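Local structure of CrmK (Actinoalloteichus sp. WH1-2216-6, 5I1V) at residues 228-233 with 308-313; 271-276 with 362-367; 404-409 with 418-423. The protein is a flavoenzyme oxidase with covalently bound FAD that takes part in shunt product recycling during caerulomycin biosynthesis. One frame throughout, in Å; residues are numbered along the deposited sequence. Where two conformers were deposited one is given.

Contact 1: residues 228-233 with 308-313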
loop_
_atom_site.group_PDB
_atom_site.type_symbol
_atom_site.label_atom_id
_atom_site.label_comp_id
_atom_site.label_asym_id
_atom_site.label_seq_id
_atom_site.Cartn_x
_atom_site.Cartn_y
_atom_site.Cartn_z
ATOM N N VAL A 228 9.700 -18.365 -8.412
ATOM C CA VAL A 228 9.600 -19.748 -8.822
ATOM C C VAL A 228 8.265 -20.256 -8.337
ATOM O O VAL A 228 7.834 -19.880 -7.279
ATOM C CB VAL A 228 10.733 -20.538 -8.184
ATOM C CG1 VAL A 228 10.749 -21.974 -8.677
ATOM C CG2 VAL A 228 12.055 -19.899 -8.523
ATOM N N SER A 229 7.600 -21.123 -9.096
ATOM C CA SER A 229 6.428 -21.829 -8.590
ATOM C C SER A 229 6.436 -23.272 -9.070
ATOM O O SER A 229 6.893 -23.549 -10.172
ATOM C CB SER A 229 5.149 -21.155 -9.064
ATOM O OG SER A 229 5.239 -20.915 -10.446
ATOM N N TRP A 230 5.934 -24.174 -8.230
ATOM C CA TRP A 230 5.826 -25.591 -8.561
ATOM C C TRP A 230 4.350 -25.967 -8.521
ATOM O O TRP A 230 3.667 -25.690 -7.554
ATOM C CB TRP A 230 6.569 -26.466 -7.555
ATOM C CG TRP A 230 8.032 -26.338 -7.503
ATOM C CD1 TRP A 230 8.941 -27.184 -8.063
ATOM C CD2 TRP A 230 8.781 -25.339 -6.800
ATOM N NE1 TRP A 230 10.213 -26.761 -7.783
ATOM C CE2 TRP A 230 10.144 -25.627 -7.005
ATOM C CE3 TRP A 230 8.426 -24.196 -6.053
ATOM C CZ2 TRP A 230 11.175 -24.832 -6.469
ATOM C CZ3 TRP A 230 9.437 -23.427 -5.498
ATOM C CH2 TRP A 230 10.805 -23.756 -5.706
ATOM N N SER A 231 3.844 -26.626 -9.562
ATOM C CA SER A 231 2.406 -26.877 -9.631
ATOM C C SER A 231 2.018 -27.963 -8.648
ATOM O O SER A 231 2.632 -29.044 -8.633
ATOM C CB SER A 231 1.978 -27.264 -11.066
ATOM O OG SER A 231 0.630 -27.729 -11.054
ATOM N N TRP A 232 0.973 -27.713 -7.856
ATOM C CA TRP A 232 0.429 -28.737 -6.988
ATOM C C TRP A 232 -0.128 -29.947 -7.814
ATOM O O TRP A 232 -0.101 -31.080 -7.350
ATOM C CB TRP A 232 -0.697 -28.196 -6.101
ATOM C CG TRP A 232 -0.221 -27.920 -4.716
ATOM C CD1 TRP A 232 0.032 -26.682 -4.148
ATOM C CD2 TRP A 232 0.088 -28.891 -3.711
ATOM N NE1 TRP A 232 0.476 -26.849 -2.868
ATOM C CE2 TRP A 232 0.519 -28.184 -2.570
ATOM C CE3 TRP A 232 0.035 -30.294 -3.661
ATOM C CZ2 TRP A 232 0.893 -28.824 -1.395
ATOM C CZ3 TRP A 232 0.407 -30.944 -2.478
ATOM C CH2 TRP A 232 0.828 -30.200 -1.359
ATOM N N ALA A 233 -0.630 -29.668 -9.000
ATOM C CA ALA A 233 -1.199 -30.733 -9.862
ATOM C C ALA A 233 -0.140 -31.771 -10.231
ATOM O O ALA A 233 -0.474 -32.887 -10.655
ATOM C CB ALA A 233 -1.776 -30.109 -11.116
ATOM N N VAL A 308 8.881 -32.701 -10.369
ATOM C CA VAL A 308 8.151 -31.499 -10.866
ATOM C C VAL A 308 9.143 -30.442 -11.305
ATOM O O VAL A 308 9.995 -30.053 -10.507
ATOM C CB VAL A 308 7.297 -30.768 -9.797
ATOM C CG1 VAL A 308 6.234 -29.913 -10.475
ATOM C CG2 VAL A 308 6.673 -31.712 -8.807
ATOM N N ALA A 309 9.028 -29.951 -12.533
ATOM C CA ALA A 309 9.872 -28.837 -12.991
ATOM C C ALA A 309 9.148 -27.581 -12.552
ATOM O O ALA A 309 7.936 -27.495 -12.730
ATOM C CB ALA A 309 9.995 -28.841 -14.501
ATOM N N PRO A 310 9.876 -26.598 -11.991
ATOM C CA PRO A 310 9.183 -25.360 -11.632
ATOM C C PRO A 310 9.142 -24.335 -12.765
ATOM O O PRO A 310 10.032 -24.336 -13.604
ATOM C CB PRO A 310 10.063 -24.804 -10.517
ATOM C CG PRO A 310 11.451 -25.238 -10.899
ATOM C CD PRO A 310 11.285 -26.596 -11.551
ATOM N N SER A 311 8.149 -23.447 -12.762
ATOM C CA SER A 311 8.169 -22.265 -13.609
ATOM C C SER A 311 8.970 -21.189 -12.901
ATOM O O SER A 311 8.867 -21.045 -11.703
ATOM C CB SER A 311 6.784 -21.691 -13.794
ATOM O OG SER A 311 5.829 -22.674 -14.101
ATOM N N LEU A 312 9.675 -20.379 -13.659
ATOM C CA LEU A 312 10.644 -19.455 -13.103
ATOM C C LEU A 312 10.670 -18.188 -13.970
ATOM O O LEU A 312 10.644 -18.274 -15.191
ATOM C CB LEU A 312 11.979 -20.183 -13.135
ATOM C CG LEU A 312 13.321 -19.495 -13.123
ATOM C CD1 LEU A 312 13.571 -18.889 -11.754
ATOM C CD2 LEU A 312 14.396 -20.522 -13.447
ATOM N N THR A 313 10.678 -17.023 -13.324
ATOM C CA THR A 313 11.018 -15.764 -13.968
ATOM C C THR A 313 12.182 -15.161 -13.187
ATOM O O THR A 313 12.258 -15.311 -11.955
ATOM C CB THR A 313 9.832 -14.759 -13.982
ATOM O OG1 THR A 313 10.208 -13.595 -14.720
ATOM C CG2 THR A 313 9.479 -14.286 -12.603
HETATM O O HOH W 1 5.452 -26.995 -11.932
#
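Ser229 and Ser311 form the antiparallel hydrogen-bonded pair that joins strand 228-231 to strand 311-313; the two axes come within 4.9 Å at an angle of 167°. Ser229 N gives a bond of 2.9 Å to Ser311 O, and Ser311 N returns one of equal length to Ser229 O. Next door, Val228 and Leu312 make a non-hydrogen-bonded pair. Beyond Pro310, which has no N-H to give, the chains part, and a water takes over, accepting from Ser231 N and donating to Ala309 O.

On the face carrying Val228 and Leu312, Pro310 is the centrepiece. Its CB sits over the five-membered ring of Trp230, 3.5 Å from the centroid and 17° off the normal, a CH-pi contact. Val228 points CG1 opposite its own backbone N (chi1 -175°), which brings that methyl over the same indole face and within a tight 3.4 Å of Pro310 CB. Its other branch, CG2, lies 3.7 Å from Leu312 CD1. Val308 O approaches the indole in its plane, 3.9 Å from Trp230 CD1. Helix 291-303 covers this apolar face through Leu299 and Leu302, whereas the two serines lie on the other face.

Trp230 NE1 is buried with no polar partner in the model, and the indole meets the proline through CH-pi and apolar contact alone; two direct bonds and one water bridge link the backbones at this edge strand.

Contact 2: residues 271-276 with 362-367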
loop_
_atom_site.group_PDB
_atom_site.type_symbol
_atom_site.label_atom_id
_atom_site.label_comp_id
_atom_site.label_asym_id
_atom_site.label_seq_id
_atom_site.Cartn_x
_atom_site.Cartn_y
_atom_site.Cartn_z
ATOM N N PHE A 271 2.024 -23.363 0.278
ATOM C CA PHE A 271 0.602 -23.249 0.331
ATOM C C PHE A 271 -0.095 -24.602 0.369
ATOM O O PHE A 271 0.423 -25.615 -0.154
ATOM C CB PHE A 271 0.100 -22.539 -0.903
ATOM C CG PHE A 271 0.516 -21.093 -1.023
ATOM C CD1 PHE A 271 -0.086 -20.110 -0.248
ATOM C CD2 PHE A 271 1.442 -20.711 -1.970
ATOM C CE1 PHE A 271 0.280 -18.774 -0.391
ATOM C CE2 PHE A 271 1.791 -19.393 -2.140
ATOM C CZ PHE A 271 1.208 -18.413 -1.353
ATOM N N HIS A 272 -1.276 -24.597 0.967
ATOM C CA HIS A 272 -2.204 -25.688 0.835
ATOM C C HIS A 272 -2.525 -25.884 -0.642
ATOM O O HIS A 272 -2.533 -24.938 -1.437
ATOM C CB HIS A 272 -3.491 -25.422 1.629
ATOM C CG HIS A 272 -4.470 -26.544 1.549
ATOM N ND1 HIS A 272 -5.525 -26.543 0.663
ATOM C CD2 HIS A 272 -4.535 -27.714 2.217
ATOM C CE1 HIS A 272 -6.195 -27.679 0.782
ATOM N NE2 HIS A 272 -5.613 -28.408 1.720
ATOM N N ARG A 273 -2.814 -27.145 -0.980
ATOM C CA ARG A 273 -3.091 -27.564 -2.346
ATOM C C ARG A 273 -4.082 -26.666 -3.076
ATOM O O ARG A 273 -3.917 -26.388 -4.270
ATOM C CB ARG A 273 -3.594 -29.027 -2.350
ATOM C CG ARG A 273 -4.105 -29.529 -3.701
ATOM C CD ARG A 273 -4.231 -31.054 -3.770
ATOM N NE ARG A 273 -3.325 -31.657 -4.756
ATOM C CZ ARG A 273 -2.435 -32.592 -4.457
ATOM N NH1 ARG A 273 -2.379 -33.042 -3.225
ATOM N NH2 ARG A 273 -1.616 -33.089 -5.376
ATOM N N SER A 274 -5.128 -26.238 -2.376
ATOM C CA SER A 274 -6.166 -25.408 -2.994
ATOM C C SER A 274 -5.643 -24.124 -3.573
ATOM O O SER A 274 -6.343 -23.519 -4.364
ATOM C CB SER A 274 -7.276 -25.072 -2.010
ATOM O OG SER A 274 -6.766 -24.374 -0.890
ATOM N N ALA A 275 -4.431 -23.681 -3.179
ATOM C CA ALA A 275 -3.799 -22.547 -3.853
ATOM C C ALA A 275 -3.289 -22.886 -5.239
ATOM O O ALA A 275 -3.104 -21.986 -6.047
ATOM C CB ALA A 275 -2.648 -21.975 -3.014
ATOM N N GLY A 276 -3.009 -24.162 -5.517
ATOM C CA GLY A 276 -2.551 -24.553 -6.862
ATOM C C GLY A 276 -1.047 -24.597 -7.109
ATOM O O GLY A 276 -0.625 -25.130 -8.121
ATOM N N HIS A 362 -1.376 -32.506 5.769
ATOM C CA HIS A 362 -2.261 -31.363 5.993
ATOM C C HIS A 362 -2.284 -30.400 4.804
ATOM O O HIS A 362 -3.322 -29.822 4.485
ATOM C CB HIS A 362 -1.837 -30.644 7.274
ATOM C CG HIS A 362 -2.017 -31.466 8.504
ATOM N ND1 HIS A 362 -3.250 -31.652 9.100
ATOM C CD2 HIS A 362 -1.138 -32.200 9.226
ATOM C CE1 HIS A 362 -3.115 -32.449 10.148
ATOM N NE2 HIS A 362 -1.844 -32.794 10.248
ATOM N N LEU A 363 -1.147 -30.203 4.136
ATOM C CA LEU A 363 -1.111 -29.350 2.920
ATOM C C LEU A 363 -1.811 -29.933 1.683
ATOM O O LEU A 363 -2.271 -29.164 0.844
ATOM C CB LEU A 363 0.328 -28.987 2.551
ATOM C CG LEU A 363 1.084 -28.138 3.589
ATOM C CD1 LEU A 363 2.575 -28.169 3.272
ATOM C CD2 LEU A 363 0.556 -26.704 3.608
ATOM N N SER A 364 -1.893 -31.266 1.540
ATOM C CA SER A 364 -2.729 -31.812 0.439
ATOM C C SER A 364 -4.160 -32.231 0.821
ATOM O O SER A 364 -4.963 -32.523 -0.069
ATOM C CB SER A 364 -2.051 -33.004 -0.241
ATOM O OG SER A 364 -1.754 -33.979 0.703
ATOM N N ARG A 365 -4.470 -32.284 2.118
ATOM C CA ARG A 365 -5.799 -32.682 2.614
ATOM C C ARG A 365 -6.876 -32.084 1.690
ATOM O O ARG A 365 -7.021 -30.862 1.605
ATOM C CB ARG A 365 -5.995 -32.172 4.067
ATOM C CG ARG A 365 -6.586 -33.192 5.039
ATOM C CD ARG A 365 -6.424 -32.764 6.504
ATOM N NE ARG A 365 -7.318 -31.669 6.895
ATOM C CZ ARG A 365 -7.325 -31.071 8.094
ATOM N NH1 ARG A 365 -6.486 -31.453 9.055
ATOM N NH2 ARG A 365 -8.183 -30.082 8.349
ATOM N N ALA A 366 -7.622 -32.922 0.976
ATOM C CA ALA A 366 -8.669 -32.398 0.075
ATOM C C ALA A 366 -9.977 -32.018 0.771
ATOM O O ALA A 366 -10.808 -31.346 0.199
ATOM C CB ALA A 366 -8.928 -33.382 -1.059
ATOM N N ASP A 367 -10.172 -32.423 2.018
ATOM C CA ASP A 367 -11.368 -32.012 2.761
ATOM C C ASP A 367 -11.262 -30.564 3.316
ATOM O O ASP A 367 -12.101 -30.120 4.101
ATOM C CB ASP A 367 -11.667 -33.014 3.903
ATOM C CG ASP A 367 -10.573 -33.031 5.002
ATOM O OD1 ASP A 367 -9.638 -32.204 4.944
ATOM O OD2 ASP A 367 -10.649 -33.868 5.933
#
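Arg273 N and His272 NE2 reach for two different carbonyls, Leu363 O in the last turn of helix 353-364 and Arg365 O in the loop that follows. Arg273 N donates to Leu363 O over 2.8 Å. His272 NE2 donates to Arg365 O, also at 2.8 Å but more bent, at 145°; the acceptor lies close to the imidazole plane, while the donor is tilted 19° from the carbonyl plane. With CG opposite the backbone N (chi1 -179°), the imidazole reaches along the carbonyls of residues 362-365. Its CD2 comes 3.0 Å from Leu363 O, and His362 O approaches the same carbon at the ring edge, 3.3 Å away.

The far nitrogen is held as well: His272 ND1 and Ser274 OG share a hydrogen bond of 2.9 Å, and Ser274 OG is in turn bonded to Cys370 N. Gripped at both nitrogens, the ring can hardly rotate, and Tyr368 meets it edge-to-face.

Residues 272-276 form the turn of a beta hairpin, linking strands 265-271 and 277-285 inside the large antiparallel sheet. A short 3-10 turn, with Ala275 N bonded to His272 O and Gly276 N to Arg273 O, reverses the chain, and the bonds from His272 and Arg273 dock the hairpin tip onto the C-terminal part of the helix and the loop after it.

Packing fills in around these bonds. Leu363 sends CD2 against the backbone of the hairpin, 3.8 Å from His272 N, and its side chain also touches Trp420. Arg273 lays CB near Leu363 O and Ser364 CA. Ser364 turns its hydroxyl back to Tyr360 O, within its own helix. Arg365 packs on Trp420 of helix 414-428, and its NE makes a salt bridge to the syn lone pair of Asp367 OD1, although the arginine is poorly ordered.

Contact 3: residues 404-409 with 418-423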
loop_
_atom_site.group_PDB
_atom_site.type_symbol
_atom_site.label_atom_id
_atom_site.label_comp_id
_atom_site.label_asym_id
_atom_site.label_seq_id
_atom_site.Cartn_x
_atom_site.Cartn_y
_atom_site.Cartn_z
ATOM N N TYR A 404 3.389 -19.829 9.818
ATOM C CA TYR A 404 2.175 -20.524 9.430
ATOM C C TYR A 404 1.070 -19.482 9.419
ATOM O O TYR A 404 1.019 -18.641 10.340
ATOM C CB TYR A 404 1.780 -21.563 10.457
ATOM C CG TYR A 404 2.797 -22.626 10.697
ATOM C CD1 TYR A 404 4.034 -22.348 11.273
ATOM C CD2 TYR A 404 2.519 -23.955 10.372
ATOM C CE1 TYR A 404 4.959 -23.360 11.513
ATOM C CE2 TYR A 404 3.450 -24.949 10.585
ATOM C CZ TYR A 404 4.657 -24.664 11.142
ATOM O OH TYR A 404 5.523 -25.719 11.381
ATOM N N MET A 405 0.241 -19.487 8.385
ATOM C CA MET A 405 -0.861 -18.553 8.309
ATOM C C MET A 405 -2.093 -19.147 7.589
ATOM O O MET A 405 -1.953 -19.994 6.695
ATOM C CB MET A 405 -0.362 -17.217 7.741
ATOM C CG MET A 405 -0.862 -16.729 6.392
ATOM S SD MET A 405 -1.869 -15.187 6.461
ATOM C CE MET A 405 -1.124 -14.189 7.755
ATOM N N VAL A 406 -3.276 -18.744 8.064
ATOM C CA VAL A 406 -4.563 -18.995 7.405
ATOM C C VAL A 406 -5.255 -17.655 7.450
ATOM O O VAL A 406 -5.155 -16.929 8.478
ATOM C CB VAL A 406 -5.458 -20.054 8.097
ATOM C CG1 VAL A 406 -4.935 -21.441 7.868
ATOM C CG2 VAL A 406 -5.537 -19.846 9.580
ATOM N N ALA A 407 -5.800 -17.261 6.303
ATOM C CA ALA A 407 -6.569 -16.011 6.151
ATOM C C ALA A 407 -7.910 -16.319 5.495
ATOM O O ALA A 407 -7.990 -17.108 4.552
ATOM C CB ALA A 407 -5.808 -15.016 5.353
ATOM N N TRP A 408 -8.976 -15.741 6.030
ATOM C CA TRP A 408 -10.313 -15.984 5.493
ATOM C C TRP A 408 -11.225 -14.796 5.807
ATOM O O TRP A 408 -10.820 -13.840 6.506
ATOM C CB TRP A 408 -10.863 -17.308 6.042
ATOM C CG TRP A 408 -11.211 -17.309 7.489
ATOM C CD1 TRP A 408 -12.451 -17.178 8.014
ATOM C CD2 TRP A 408 -10.321 -17.432 8.601
ATOM N NE1 TRP A 408 -12.409 -17.237 9.371
ATOM C CE2 TRP A 408 -11.107 -17.372 9.768
ATOM C CE3 TRP A 408 -8.933 -17.579 8.731
ATOM C CZ2 TRP A 408 -10.566 -17.505 11.046
ATOM C CZ3 TRP A 408 -8.393 -17.683 10.002
ATOM C CH2 TRP A 408 -9.200 -17.654 11.139
ATOM N N THR A 409 -12.451 -14.831 5.297
ATOM C CA THR A 409 -13.332 -13.694 5.483
ATOM C C THR A 409 -14.634 -14.004 6.183
ATOM O O THR A 409 -15.190 -13.133 6.823
ATOM C CB THR A 409 -13.645 -12.996 4.151
ATOM O OG1 THR A 409 -14.192 -13.945 3.233
ATOM C CG2 THR A 409 -12.390 -12.356 3.542
ATOM N N LEU A 418 -9.142 -22.488 12.045
ATOM C CA LEU A 418 -8.377 -22.576 13.279
ATOM C C LEU A 418 -7.992 -24.014 13.512
ATOM O O LEU A 418 -6.862 -24.334 13.934
ATOM C CB LEU A 418 -9.176 -22.046 14.489
ATOM C CG LEU A 418 -9.369 -20.515 14.571
ATOM C CD1 LEU A 418 -10.411 -20.171 15.597
ATOM C CD2 LEU A 418 -8.042 -19.883 14.942
ATOM N N ARG A 419 -8.918 -24.912 13.221
ATOM C CA ARG A 419 -8.576 -26.324 13.389
ATOM C C ARG A 419 -7.444 -26.732 12.443
ATOM O O ARG A 419 -6.528 -27.389 12.889
ATOM C CB ARG A 419 -9.804 -27.251 13.306
ATOM C CG ARG A 419 -9.464 -28.714 13.552
ATOM C CD ARG A 419 -10.694 -29.645 13.683
ATOM N NE ARG A 419 -11.648 -29.477 12.582
ATOM C CZ ARG A 419 -12.790 -28.777 12.639
ATOM N NH1 ARG A 419 -13.184 -28.154 13.756
ATOM N NH2 ARG A 419 -13.557 -28.699 11.554
ATOM N N TRP A 420 -7.448 -26.285 11.192
ATOM C CA TRP A 420 -6.409 -26.700 10.224
ATOM C C TRP A 420 -4.980 -26.272 10.642
ATOM O O TRP A 420 -4.047 -27.087 10.648
ATOM C CB TRP A 420 -6.713 -26.163 8.823
ATOM C CG TRP A 420 -5.687 -26.613 7.813
ATOM C CD1 TRP A 420 -5.695 -27.792 7.110
ATOM C CD2 TRP A 420 -4.470 -25.941 7.451
ATOM N NE1 TRP A 420 -4.552 -27.880 6.316
ATOM C CE2 TRP A 420 -3.798 -26.753 6.509
ATOM C CE3 TRP A 420 -3.890 -24.710 7.815
ATOM C CZ2 TRP A 420 -2.584 -26.385 5.946
ATOM C CZ3 TRP A 420 -2.665 -24.359 7.266
ATOM C CH2 TRP A 420 -2.036 -25.186 6.331
ATOM N N ILE A 421 -4.831 -25.001 11.045
ATOM C CA ILE A 421 -3.517 -24.487 11.411
ATOM C C ILE A 421 -3.046 -25.074 12.741
ATOM O O ILE A 421 -1.866 -25.335 12.915
ATOM C CB ILE A 421 -3.477 -22.935 11.406
ATOM C CG1 ILE A 421 -2.032 -22.466 11.492
ATOM C CG2 ILE A 421 -4.351 -22.301 12.510
ATOM C CD1 ILE A 421 -1.855 -20.970 11.196
ATOM N N ARG A 422 -3.965 -25.328 13.676
ATOM C CA ARG A 422 -3.578 -25.920 14.935
ATOM C C ARG A 422 -3.062 -27.340 14.788
ATOM O O ARG A 422 -2.085 -27.733 15.433
ATOM C CB ARG A 422 -4.722 -25.882 15.908
ATOM C CG ARG A 422 -4.886 -24.507 16.532
ATOM C CD ARG A 422 -6.249 -24.373 17.158
ATOM N NE ARG A 422 -6.350 -23.108 17.838
ATOM C CZ ARG A 422 -7.488 -22.598 18.272
ATOM N NH1 ARG A 422 -8.634 -23.259 18.107
ATOM N NH2 ARG A 422 -7.463 -21.434 18.888
ATOM N N GLU A 423 -3.736 -28.092 13.928
ATOM C CA GLU A 423 -3.396 -29.505 13.722
ATOM C C GLU A 423 -2.105 -29.676 12.925
ATOM O O GLU A 423 -1.257 -30.489 13.308
ATOM C CB GLU A 423 -4.580 -30.234 13.082
ATOM C CG GLU A 423 -5.693 -30.423 14.108
ATOM C CD GLU A 423 -6.855 -31.311 13.661
ATOM O OE1 GLU A 423 -6.978 -31.602 12.441
ATOM O OE2 GLU A 423 -7.688 -31.664 14.545
#
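Tyr404, within strand 400-408, meets Ile421 of helix 414-428. The axes of strand 404-408 and helix 418-423 approach to 8.7 Å and run antiparallel, at 174°, with no hydrogen bond between the two segments. Ile421 is stretched out, both chi1 (-168°) and chi2 (168°) being near trans, and so carries CD1 to the strand, 3.8 Å from Tyr404 CB. The tyrosine ring itself goes on to meet Tyr425 edge-to-face.

Met405 turns its side chain to the other face of the sheet, about 6 Å from the bound FAD, and gives the helix just its backbone: Met405 N lies 3.8 Å from Ile421 CD1. Val406 then points back at the helix and splits its two methyls between neighbouring residues. CG1 comes close to the benzo part of the Trp420 indole, 3.4 Å from CE3, while CG2 is 4.0 Å from Ile421 CG2; in both pairs the side chains cross at a slant. Trp420 is held by other partners too, its NE1 bonded to His362 O and its ring stacked on Tyr368. Trp408, the last strand residue to take part, brings CH2 to 4.5 Å from Leu418 CG, a looser contact; its NE1 is bonded to Asp414 OD1, at the start of the same helix.

Alternate strand residues thus feed an apolar layer between helix and sheet. A helix packed on one face of a large antiparallel sheet, whose opposite face lies near the FAD at Met405, is consistent with the substrate domain of FAD-linked oxidases of the berberine bridge enzyme type.

How the contacts relate
From the N terminus, 228-233 comes first, then the hairpin turn 271-276, which lies inside the long loop that contact 1 closes at 308-313. Contact 2 closes only later, at 362-367, so contacts 1 and 2 cross. Contact 3 follows in series and spans just eight residues between strand and helix. All three touch the same large antiparallel sheet: its edge strand 311-318, a hairpin between inner strands, and strand 400-408. Trp232 bridges contacts 1 and 2, with NE1 bonded to Phe271 O and N to Gly276 O. Trp420 and Arg365 make the junction of contacts 2 and 3, where helices 353-364 and 414-428 come together. Contacts 1 and 3 do not touch.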